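Local atomic coordinates of fibronectin type-III domain-containing protein (Caldanaerobacter subterraneus subsp. tengcongensis, PDB entry 7JGT), a protein that is of unknown specific function, this chain being an extremely heat-stable fibronectin type-III-like domain cut from a larger bacterial protein that carries a signal sequence. Residues Pro4-Gly9 with Gly78-Val83; Phe10-Ile15 with Leu22-Ser27; Tyr35-Val40 with Ala49-Leu54; Ser62-Tyr67 with Ser86-Arg91. The protein carries 1 engineered substitution. All coordinates share one frame; numbering follows the deposited sequence.

Contact 1: Pro4-Gly9 with Gly78-Val83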
# COMPACT_ATOMS: atom_id res chain seq x y z
N PRO A 4 5.19 -5.40 -14.60
CA PRO A 4 5.30 -3.93 -14.57
C PRO A 4 6.55 -3.48 -13.83
O PRO A 4 7.21 -4.25 -13.14
CB PRO A 4 4.03 -3.50 -13.82
CG PRO A 4 3.12 -4.69 -13.84
CD PRO A 4 4.02 -5.87 -13.84
N ASP A 5 6.87 -2.19 -14.01
CA ASP A 5 7.86 -1.51 -13.18
C ASP A 5 7.49 -1.62 -11.71
O ASP A 5 6.32 -1.79 -11.35
CB ASP A 5 7.94 -0.02 -13.55
CG ASP A 5 8.77 0.26 -14.81
OD1 ASP A 5 8.93 1.47 -15.14
OD2 ASP A 5 9.27 -0.68 -15.46
N GLU A 6 8.48 -1.52 -10.83
CA GLU A 6 8.16 -1.30 -9.43
C GLU A 6 7.60 0.11 -9.27
O GLU A 6 8.13 1.05 -9.87
CB GLU A 6 9.39 -1.48 -8.54
CG GLU A 6 9.74 -2.92 -8.21
CD GLU A 6 10.32 -3.66 -9.41
OE1 GLU A 6 11.35 -3.21 -9.95
OE2 GLU A 6 9.74 -4.70 -9.81
N PRO A 7 6.52 0.28 -8.51
CA PRO A 7 6.00 1.62 -8.26
C PRO A 7 7.03 2.46 -7.52
O PRO A 7 7.89 1.93 -6.80
CB PRO A 7 4.76 1.39 -7.40
CG PRO A 7 4.36 -0.06 -7.68
CD PRO A 7 5.69 -0.76 -7.87
N VAL A 8 6.95 3.77 -7.71
CA VAL A 8 7.79 4.73 -7.00
C VAL A 8 6.89 5.75 -6.33
O VAL A 8 5.72 5.91 -6.69
CB VAL A 8 8.83 5.43 -7.91
CG1 VAL A 8 9.52 4.43 -8.80
CG2 VAL A 8 8.16 6.52 -8.76
N GLY A 9 7.44 6.42 -5.33
CA GLY A 9 6.65 7.38 -4.60
C GLY A 9 5.58 6.76 -3.73
O GLY A 9 4.55 7.37 -3.49
N GLY A 78 2.50 -11.02 -14.72
CA GLY A 78 2.82 -11.26 -13.34
C GLY A 78 3.06 -9.98 -12.55
O GLY A 78 2.83 -8.87 -13.03
N PRO A 79 3.54 -10.13 -11.31
CA PRO A 79 3.70 -8.97 -10.43
C PRO A 79 5.09 -8.37 -10.45
O PRO A 79 6.10 -9.06 -10.66
CB PRO A 79 3.38 -9.54 -9.05
CG PRO A 79 3.80 -11.00 -9.15
CD PRO A 79 3.80 -11.41 -10.61
N SER A 80 5.15 -7.06 -10.21
CA SER A 80 6.40 -6.39 -9.91
C SER A 80 6.91 -6.81 -8.54
O SER A 80 6.22 -7.47 -7.75
CB SER A 80 6.20 -4.88 -9.92
OG SER A 80 5.66 -4.49 -8.67
N ASN A 81 8.14 -6.40 -8.25
CA ASN A 81 8.62 -6.49 -6.88
C ASN A 81 7.86 -5.51 -5.98
O ASN A 81 7.17 -4.60 -6.45
CB ASN A 81 10.11 -6.21 -6.81
CG ASN A 81 10.94 -7.30 -7.44
OD1 ASN A 81 10.49 -8.45 -7.54
ND2 ASN A 81 12.14 -6.96 -7.89
N PHE A 82 8.02 -5.71 -4.68
CA PHE A 82 7.38 -4.90 -3.66
C PHE A 82 8.17 -3.62 -3.38
O PHE A 82 9.40 -3.60 -3.41
CB PHE A 82 7.27 -5.67 -2.35
CG PHE A 82 6.05 -6.52 -2.25
CD1 PHE A 82 4.80 -5.98 -2.48
CD2 PHE A 82 6.16 -7.86 -1.94
CE1 PHE A 82 3.66 -6.76 -2.38
CE2 PHE A 82 5.03 -8.65 -1.85
CZ PHE A 82 3.78 -8.10 -2.07
N VAL A 83 7.43 -2.55 -3.08
CA VAL A 83 7.97 -1.38 -2.42
C VAL A 83 7.23 -1.21 -1.11
O VAL A 83 6.07 -1.62 -0.98
CB VAL A 83 7.86 -0.11 -3.30
CG1 VAL A 83 8.74 -0.26 -4.52
CG2 VAL A 83 6.42 0.14 -3.72
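At the end of the fibronectin type-III sandwich where the chain enters, the proline-rich lead-in to strand 11-14, Pro4-Gly9, runs beside the first part of strand 78-88, and Glu6 reaches across to Asn81. Over the touching parts, Pro4-Pro7 and Gly78-Val83, the directions differ by 15°. A single hydrogen bond joins them: Asn81 N gives its proton to Glu6 OE2 at 2.8 Å. The donor meets the anti side of the carboxylate. The Glu6 chain bends at chi2 (72°), and this fold-back lays it alongside the Asn81 side chain, both pointing the same way. Ser80 fills the next place: its CB sits 3.4 Å from both Pro4 O and Asp5 O. Its hydroxyl is occupied twice, giving a proton to Asn81 O and accepting from Ala73 N, so this buried polar atom is satisfied. At one end Pro4 CD lies 3.3 Å from Gly78 O. At the other, the Val83 methyl CG1 approaches Pro7 O at 3.3 Å, and CG2 packs on Pro7 CB at 4.2 Å. Phe82 points the other way, to Tyr38 and Tyr45. The arrangement is that of the N-terminal stretch of an FN3 sandwich, laid along the edge strand of the four-stranded sheet.

Contact 2: Phe10-Ile15 with Leu22-Ser27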
# COMPACT_ATOMS: atom_id res chain seq x y z
N PHE A 10 5.80 5.53 -3.26
CA PHE A 10 4.83 4.91 -2.37
C PHE A 10 4.97 5.55 -0.99
O PHE A 10 6.01 5.39 -0.34
CB PHE A 10 5.04 3.40 -2.31
CG PHE A 10 4.11 2.70 -1.38
CD1 PHE A 10 2.79 3.08 -1.28
CD2 PHE A 10 4.56 1.65 -0.59
CE1 PHE A 10 1.92 2.43 -0.41
CE2 PHE A 10 3.71 1.00 0.26
CZ PHE A 10 2.39 1.39 0.35
N TRP A 11 3.95 6.29 -0.57
CA TRP A 11 3.93 6.93 0.74
C TRP A 11 2.70 6.48 1.51
O TRP A 11 1.61 6.34 0.95
CB TRP A 11 3.91 8.46 0.64
CG TRP A 11 4.88 9.04 -0.32
CD1 TRP A 11 6.21 8.76 -0.41
CD2 TRP A 11 4.60 10.00 -1.33
NE1 TRP A 11 6.78 9.51 -1.42
CE2 TRP A 11 5.81 10.28 -2.00
CE3 TRP A 11 3.44 10.67 -1.73
CZ2 TRP A 11 5.89 11.19 -3.05
CZ3 TRP A 11 3.51 11.58 -2.76
CH2 TRP A 11 4.73 11.83 -3.42
N VAL A 12 2.88 6.27 2.81
CA VAL A 12 1.80 5.97 3.74
C VAL A 12 1.71 7.16 4.69
O VAL A 12 2.71 7.52 5.32
CB VAL A 12 2.06 4.68 4.52
CG1 VAL A 12 1.08 4.54 5.65
CG2 VAL A 12 2.00 3.49 3.58
N GLU A 13 0.54 7.78 4.78
CA GLU A 13 0.44 8.98 5.60
C GLU A 13 -0.68 8.86 6.63
O GLU A 13 -1.74 8.28 6.36
CB GLU A 13 0.22 10.25 4.77
CG GLU A 13 -0.76 10.12 3.65
CD GLU A 13 -0.67 11.30 2.69
OE1 GLU A 13 0.19 11.25 1.79
OE2 GLU A 13 -1.46 12.27 2.85
N SER A 14 -0.41 9.42 7.81
CA SER A 14 -1.39 9.47 8.87
C SER A 14 -2.52 10.43 8.50
O SER A 14 -2.36 11.32 7.66
CB SER A 14 -0.73 9.92 10.18
OG SER A 14 -1.41 9.41 11.30
N ILE A 15 -3.66 10.22 9.12
CA ILE A 15 -4.83 11.07 8.94
C ILE A 15 -5.20 11.66 10.29
O ILE A 15 -5.80 10.99 11.13
CB ILE A 15 -6.00 10.30 8.32
CG1 ILE A 15 -5.56 9.69 6.99
CG2 ILE A 15 -7.18 11.23 8.12
CD1 ILE A 15 -6.56 8.76 6.36
N LEU A 22 -5.25 4.89 7.51
CA LEU A 22 -4.07 5.46 6.88
C LEU A 22 -4.33 5.64 5.39
O LEU A 22 -5.09 4.89 4.78
CB LEU A 22 -2.83 4.58 7.10
CG LEU A 22 -2.30 4.52 8.54
CD1 LEU A 22 -1.20 3.48 8.63
CD2 LEU A 22 -1.81 5.88 9.02
N ARG A 23 -3.69 6.65 4.81
CA ARG A 23 -3.81 6.95 3.39
C ARG A 23 -2.56 6.46 2.68
O ARG A 23 -1.44 6.85 3.04
CB ARG A 23 -4.01 8.45 3.17
CG ARG A 23 -3.97 8.91 1.72
CD ARG A 23 -3.83 10.43 1.66
NE ARG A 23 -4.15 10.97 0.34
CZ ARG A 23 -3.73 12.16 -0.10
NH1 ARG A 23 -2.96 12.93 0.65
NH2 ARG A 23 -4.09 12.56 -1.32
N LEU A 24 -2.75 5.57 1.71
CA LEU A 24 -1.67 5.06 0.87
C LEU A 24 -1.76 5.75 -0.49
O LEU A 24 -2.85 5.93 -1.02
CB LEU A 24 -1.79 3.54 0.69
CG LEU A 24 -1.13 2.62 1.72
CD1 LEU A 24 -1.69 2.87 3.10
CD2 LEU A 24 -1.33 1.15 1.35
N ARG A 25 -0.60 6.12 -1.03
CA ARG A 25 -0.50 6.85 -2.30
C ARG A 25 0.71 6.35 -3.07
O ARG A 25 1.73 5.98 -2.48
CB ARG A 25 -0.33 8.36 -2.07
CG ARG A 25 -1.60 9.12 -1.82
CD ARG A 25 -1.32 10.61 -1.94
NE ARG A 25 -0.38 11.08 -0.93
CZ ARG A 25 0.31 12.21 -1.01
NH1 ARG A 25 0.18 13.00 -2.07
NH2 ARG A 25 1.14 12.55 -0.04
N TRP A 26 0.61 6.34 -4.40
CA TRP A 26 1.72 5.93 -5.24
C TRP A 26 1.56 6.53 -6.63
O TRP A 26 0.52 7.09 -6.97
CB TRP A 26 1.84 4.40 -5.31
CG TRP A 26 0.58 3.73 -5.81
CD1 TRP A 26 0.25 3.46 -7.11
CD2 TRP A 26 -0.51 3.26 -5.01
NE1 TRP A 26 -1.00 2.87 -7.16
CE2 TRP A 26 -1.47 2.72 -5.89
CE3 TRP A 26 -0.76 3.24 -3.64
CZ2 TRP A 26 -2.68 2.17 -5.44
CZ3 TRP A 26 -1.97 2.69 -3.18
CH2 TRP A 26 -2.91 2.17 -4.09
N SER A 27 2.62 6.43 -7.41
CA SER A 27 2.64 6.99 -8.74
C SER A 27 2.11 5.98 -9.74
O SER A 27 2.22 4.77 -9.53
CB SER A 27 4.05 7.40 -9.13
OG SER A 27 4.80 6.22 -9.36
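Glu13, Arg23, Arg25 and Trp11 gather on one face of the hairpin formed by strands 11-14 and 22-25. Glu13 and Arg23 lie side by side and point the same way. Their flat ends stand almost square to each other, 83° apart. Arg23 NH1 lies 2.7 Å from Glu13 OE2 in a salt bridge; the oxygen lies near the guanidinium plane, but the nitrogen comes from above the carboxylate plane. Arg25 crosses Glu13 instead and meets its other oxygen, OE1. Arg25 NE makes a weak hydrogen bond to Glu13 OE1 at 2.8 Å, and NH2 also joins this salt bridge, though its modelled length is too short to trust. The bend of Arg25 at chi3 (-64°) carries its guanidinium across toward strand 11-14. There one face receives Trp11 CE3, 3.4 Å above the plane, while Arg23 NH1 lies over the opposite face. The carboxylate thus holds both arginines, and through NE, Arg23 also forms a salt bridge with Glu55. On the other face, Val12 CG2 packs on Leu24 CG at 3.7 Å, and Val12 CG1 meets Leu22 CD1 at 3.9 Å. Phe10 turns its ring edge to Leu24, with CE1 3.7 Å from CG. This side continues into Leu71, Phe69 and Ala85 of the other sheet. Four backbone hydrogen bonds join the pairs Trp11-Arg25 and Glu13-Arg23. Such a hairpin, apolar inside and charged outside, is the opening antiparallel pair of an FN3 sandwich; its outer salt-bridge network is consistent with the surface ion pairs that contribute to this domain's thermal stability.

Contact 3: Tyr35-Val40 with Ala49-Leu54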
# COMPACT_ATOMS: atom_id res chain seq x y z
N TYR A 35 -2.93 -2.78 -8.84
CA TYR A 35 -1.98 -2.81 -7.73
C TYR A 35 -2.56 -3.66 -6.60
O TYR A 35 -3.77 -3.68 -6.39
CB TYR A 35 -1.68 -1.39 -7.23
CG TYR A 35 -1.25 -0.45 -8.33
CD1 TYR A 35 -2.18 0.27 -9.07
CD2 TYR A 35 0.10 -0.30 -8.64
CE1 TYR A 35 -1.79 1.15 -10.09
CE2 TYR A 35 0.50 0.56 -9.66
CZ TYR A 35 -0.44 1.27 -10.38
OH TYR A 35 -0.03 2.13 -11.39
N GLU A 36 -1.67 -4.33 -5.88
CA GLU A 36 -2.03 -5.09 -4.69
C GLU A 36 -1.33 -4.49 -3.49
O GLU A 36 -0.17 -4.07 -3.58
CB GLU A 36 -1.66 -6.57 -4.82
CG GLU A 36 -2.29 -7.22 -6.03
CD GLU A 36 -1.93 -8.68 -6.16
OE1 GLU A 36 -1.04 -9.15 -5.43
OE2 GLU A 36 -2.54 -9.35 -7.00
N ILE A 37 -2.05 -4.45 -2.37
CA ILE A 37 -1.60 -3.84 -1.12
C ILE A 37 -1.62 -4.91 -0.03
O ILE A 37 -2.64 -5.59 0.14
CB ILE A 37 -2.50 -2.67 -0.71
CG1 ILE A 37 -2.36 -1.50 -1.70
CG2 ILE A 37 -2.17 -2.22 0.70
CD1 ILE A 37 -3.53 -0.55 -1.57
N TYR A 38 -0.54 -5.00 0.73
CA TYR A 38 -0.43 -5.96 1.82
C TYR A 38 0.03 -5.26 3.08
O TYR A 38 0.82 -4.31 3.03
CB TYR A 38 0.54 -7.08 1.49
CG TYR A 38 0.13 -7.85 0.26
CD1 TYR A 38 0.39 -7.35 -1.02
CD2 TYR A 38 -0.54 -9.06 0.37
CE1 TYR A 38 -0.01 -8.04 -2.15
CE2 TYR A 38 -0.93 -9.77 -0.77
CZ TYR A 38 -0.66 -9.25 -2.02
OH TYR A 38 -1.05 -9.94 -3.14
N LEU A 39 -0.47 -5.74 4.22
CA LEU A 39 0.00 -5.33 5.53
C LEU A 39 1.16 -6.24 5.93
O LEU A 39 0.99 -7.46 5.98
CB LEU A 39 -1.12 -5.40 6.56
CG LEU A 39 -0.67 -5.17 8.01
CD1 LEU A 39 0.01 -3.80 8.14
CD2 LEU A 39 -1.83 -5.30 8.98
N VAL A 40 2.32 -5.65 6.22
CA VAL A 40 3.50 -6.40 6.64
C VAL A 40 3.54 -6.43 8.16
O VAL A 40 3.67 -5.39 8.81
CB VAL A 40 4.78 -5.76 6.08
CG1 VAL A 40 6.00 -6.54 6.55
CG2 VAL A 40 4.72 -5.67 4.56
N ALA A 49 -6.05 -5.34 -0.24
CA ALA A 49 -6.93 -4.91 -1.32
C ALA A 49 -6.20 -4.92 -2.65
O ALA A 49 -4.97 -4.77 -2.70
CB ALA A 49 -7.50 -3.51 -1.06
N SER A 50 -6.96 -5.08 -3.72
CA SER A 50 -6.49 -4.86 -5.08
C SER A 50 -7.24 -3.66 -5.65
O SER A 50 -8.45 -3.54 -5.47
CB SER A 50 -6.74 -6.10 -5.95
OG SER A 50 -5.95 -7.19 -5.51
N THR A 51 -6.52 -2.77 -6.35
CA THR A 51 -7.15 -1.56 -6.86
C THR A 51 -6.46 -1.10 -8.13
O THR A 51 -5.27 -1.35 -8.34
CB THR A 51 -7.12 -0.43 -5.81
OG1 THR A 51 -7.83 0.70 -6.31
CG2 THR A 51 -5.67 -0.03 -5.46
N ASP A 52 -7.23 -0.45 -9.00
CA ASP A 52 -6.64 0.27 -10.13
C ASP A 52 -6.52 1.77 -9.86
O ASP A 52 -6.17 2.52 -10.77
CB ASP A 52 -7.42 -0.00 -11.42
CG ASP A 52 -8.86 0.47 -11.36
OD1 ASP A 52 -9.20 1.33 -10.53
OD2 ASP A 52 -9.67 -0.03 -12.17
N LYS A 53 -6.82 2.21 -8.64
CA LYS A 53 -6.56 3.58 -8.25
C LYS A 53 -5.07 3.79 -8.02
O LYS A 53 -4.26 2.86 -8.10
CB LYS A 53 -7.33 3.93 -6.98
CG LYS A 53 -8.82 3.69 -7.07
CD LYS A 53 -9.46 3.72 -5.70
CE LYS A 53 -9.54 5.14 -5.17
NZ LYS A 53 -9.63 5.14 -3.69
N LEU A 54 -4.70 5.03 -7.74
CA LEU A 54 -3.34 5.40 -7.35
C LEU A 54 -3.27 5.78 -5.88
O LEU A 54 -2.28 6.36 -5.44
CB LEU A 54 -2.84 6.55 -8.22
CG LEU A 54 -2.99 6.27 -9.71
CD1 LEU A 54 -2.66 7.52 -10.51
CD2 LEU A 54 -2.11 5.07 -10.12
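Tyr35, Glu36 and Ile37 pair with Thr51, Ser50 and Ala49 in the hairpin of strands 34-41 and 44-51. Tyr35 and Thr51 are a hydrogen-bonded antiparallel pair: Tyr35 N to Thr51 O is 2.8 Å, and Thr51 N to Tyr35 O is 2.9 Å. Ile37 N reaches Ala49 O at 3.0 Å, but the return bond from Ala49 N is weak. CA-H...O contacts fill the non-hydrogen-bonded pair between them, with Ser50 CA 3.2 Å from Tyr35 O. Beyond the strand the chain turns, and Thr51 OG1 accepts from Lys53 N at 3.0 Å in an ST turn. Apolar contact follows from that turn, which brings Leu54 CD2 to 3.9 Å from Tyr35 CE1. The tyrosine ring crosses the leucine at a slant. A polar atom, Lys53 O, also comes close to the ring, 3.5 Å from Tyr35 CD1. Tyr35 chi1 (-53°) sets CG beside its own backbone N, which leaves Thr51 O at the ring edge, near its plane. The ring also meets Trp26, and its hydroxyl makes a weak hydrogen bond with Thr29 N. Ile37 and Ala49 point to the same buried face, which Tyr56 covers. Polar side chains gather on the other face. There Glu36 CG touches Ser50 OG at 3.7 Å, while the acid end of Glu36 forms a salt bridge with Arg72 and accepts from Tyr38 OH at a doubtfully short distance. The chemistry thus divides by face: one side of this hairpin is suited to the interior of the sandwich, the other to charge pairing near solvent.

Contact 4: Ser62-Tyr67 with Ser86-Arg91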
# COMPACT_ATOMS: atom_id res chain seq x y z
N SER A 62 -5.96 -0.06 14.26
CA SER A 62 -6.06 0.33 15.66
C SER A 62 -5.39 1.68 15.89
O SER A 62 -4.52 2.09 15.12
CB SER A 62 -5.40 -0.72 16.56
OG SER A 62 -5.85 -2.02 16.22
N PRO A 63 -5.79 2.41 16.93
CA PRO A 63 -5.18 3.72 17.19
C PRO A 63 -3.72 3.60 17.59
O PRO A 63 -3.28 2.57 18.11
CB PRO A 63 -6.02 4.31 18.33
CG PRO A 63 -7.05 3.28 18.69
CD PRO A 63 -7.07 2.22 17.64
N ASN A 64 -2.97 4.66 17.31
CA ASN A 64 -1.60 4.83 17.80
C ASN A 64 -0.74 3.60 17.50
O ASN A 64 -0.03 3.09 18.37
CB ASN A 64 -1.61 5.15 19.29
CG ASN A 64 -0.28 5.67 19.79
OD1 ASN A 64 0.44 6.35 19.06
ND2 ASN A 64 0.07 5.33 21.02
N THR A 65 -0.79 3.13 16.26
CA THR A 65 -0.11 1.90 15.88
C THR A 65 0.65 2.11 14.57
O THR A 65 0.08 2.62 13.60
CB THR A 65 -1.11 0.75 15.75
OG1 THR A 65 -1.80 0.59 17.00
CG2 THR A 65 -0.39 -0.56 15.42
N LYS A 66 1.92 1.71 14.53
CA LYS A 66 2.69 1.81 13.29
C LYS A 66 2.35 0.62 12.40
O LYS A 66 2.42 -0.53 12.84
CB LYS A 66 4.20 1.85 13.54
CG LYS A 66 5.03 1.54 12.29
CD LYS A 66 6.49 1.97 12.41
CE LYS A 66 7.26 1.66 11.14
NZ LYS A 66 8.73 1.46 11.37
N TYR A 67 2.01 0.91 11.15
CA TYR A 67 1.72 -0.12 10.16
C TYR A 67 2.68 0.01 9.00
O TYR A 67 2.93 1.11 8.52
CB TYR A 67 0.28 -0.01 9.67
CG TYR A 67 -0.75 -0.42 10.69
CD1 TYR A 67 -1.13 -1.75 10.83
CD2 TYR A 67 -1.36 0.53 11.51
CE1 TYR A 67 -2.09 -2.13 11.76
CE2 TYR A 67 -2.32 0.16 12.45
CZ TYR A 67 -2.68 -1.17 12.57
OH TYR A 67 -3.64 -1.54 13.50
N SER A 86 5.58 3.11 5.56
CA SER A 86 4.92 2.91 6.83
C SER A 86 4.49 4.25 7.43
O SER A 86 4.92 5.32 6.98
CB SER A 86 5.82 2.13 7.79
OG SER A 86 6.96 2.89 8.17
N SER A 87 3.65 4.18 8.45
CA SER A 87 3.27 5.35 9.24
C SER A 87 2.57 4.85 10.50
O SER A 87 2.39 3.65 10.70
CB SER A 87 2.38 6.31 8.46
OG SER A 87 2.19 7.50 9.20
N THR A 88 2.15 5.80 11.33
CA THR A 88 1.44 5.50 12.57
C THR A 88 0.08 6.16 12.53
O THR A 88 -0.02 7.35 12.19
CB THR A 88 2.23 5.99 13.79
OG1 THR A 88 3.55 5.44 13.76
CG2 THR A 88 1.52 5.60 15.08
N THR A 89 -0.96 5.41 12.87
CA THR A 89 -2.29 5.99 12.98
C THR A 89 -2.34 7.01 14.11
O THR A 89 -1.61 6.90 15.10
CB THR A 89 -3.32 4.92 13.24
OG1 THR A 89 -2.87 4.11 14.35
CG2 THR A 89 -3.54 4.06 12.01
N ASP A 90 -3.24 7.97 13.97
CA ASP A 90 -3.44 8.99 15.00
C ASP A 90 -3.70 8.35 16.36
O ASP A 90 -4.14 7.20 16.44
CB ASP A 90 -4.59 9.90 14.61
CG ASP A 90 -4.35 11.35 15.00
OD1 ASP A 90 -3.18 11.76 15.09
OD2 ASP A 90 -5.34 12.07 15.23
N ARG A 91 -3.41 9.09 17.43
CA ARG A 91 -3.56 8.58 18.79
C ARG A 91 -5.01 8.53 19.26
O ARG A 91 -5.31 7.81 20.21
CB ARG A 91 -2.70 9.42 19.75
CG ARG A 91 -1.18 9.32 19.45
CD ARG A 91 -0.32 10.09 20.47
NE ARG A 91 1.06 9.60 20.65
CZ ARG A 91 1.98 9.40 19.68
NH1 ARG A 91 1.69 9.64 18.40
NH2 ARG A 91 3.20 8.97 20.01
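Thr89 OG1 sits at the tight centre of this contact, gripped by two hydrogen bonds to the loop before strand 66-75. It gives its proton to Ser62 O at 2.7 Å, in the carbonyl plane, and accepts from Thr65 N at 3.0 Å. Its chi1 (50°) turns the hydroxyl into the loop, while the methyl CG2 goes to Tyr67, 4.1 Å from CE2. Tyr67 OH accepts from Ser62 N, back in the loop before its strand, at 2.9 Å. Thr65 OG1 gives its proton to Pro63 O. Leu22 and Leu61 pack on both Tyr67 and Thr89. The backbone ties the same region: Asn64 N bonds to Asp90 O, Thr89 N to Thr65 O, and Tyr67 pairs with Ser87 through Tyr67 N and Ser87 O at 2.8 Å. Outward the fit is looser. The extended Lys66 runs alongside Ser86, its CE 3.2 Å from Ser86 OG. The Arg91 guanidinium lies with one face under Asn64 OD1, 3.4 Å above the plane, and the amide is tilted 47° to it. These side chains lie at the surface. A tyrosine bonded back to the loop just ahead of its own strand, beside a leucine six residues earlier, is the tyrosine corner of FN3 and other Greek-key sandwiches.

From the N terminus, contact 1 joins the lead-in to the last strand and so closes the largest loop, 4-83. Contacts 2 and 3 are nested inside it, one after the other: the 11-14/22-25 hairpin belongs to the three-stranded sheet, the 34-41/44-51 hairpin to the four-stranded one. They meet directly where Trp26 N probably bonds to Leu54 O. Contact 4 opens after contact 3 has closed, and it crosses contact 1 because 78-83 lies between its two segments. Contacts 1 and 4 share strand 78-88 but lie about 25 Å apart, centre to centre. Ser14 OG, probably bonded to Thr88 O, ties contact 2 to contact 4 across the sheets.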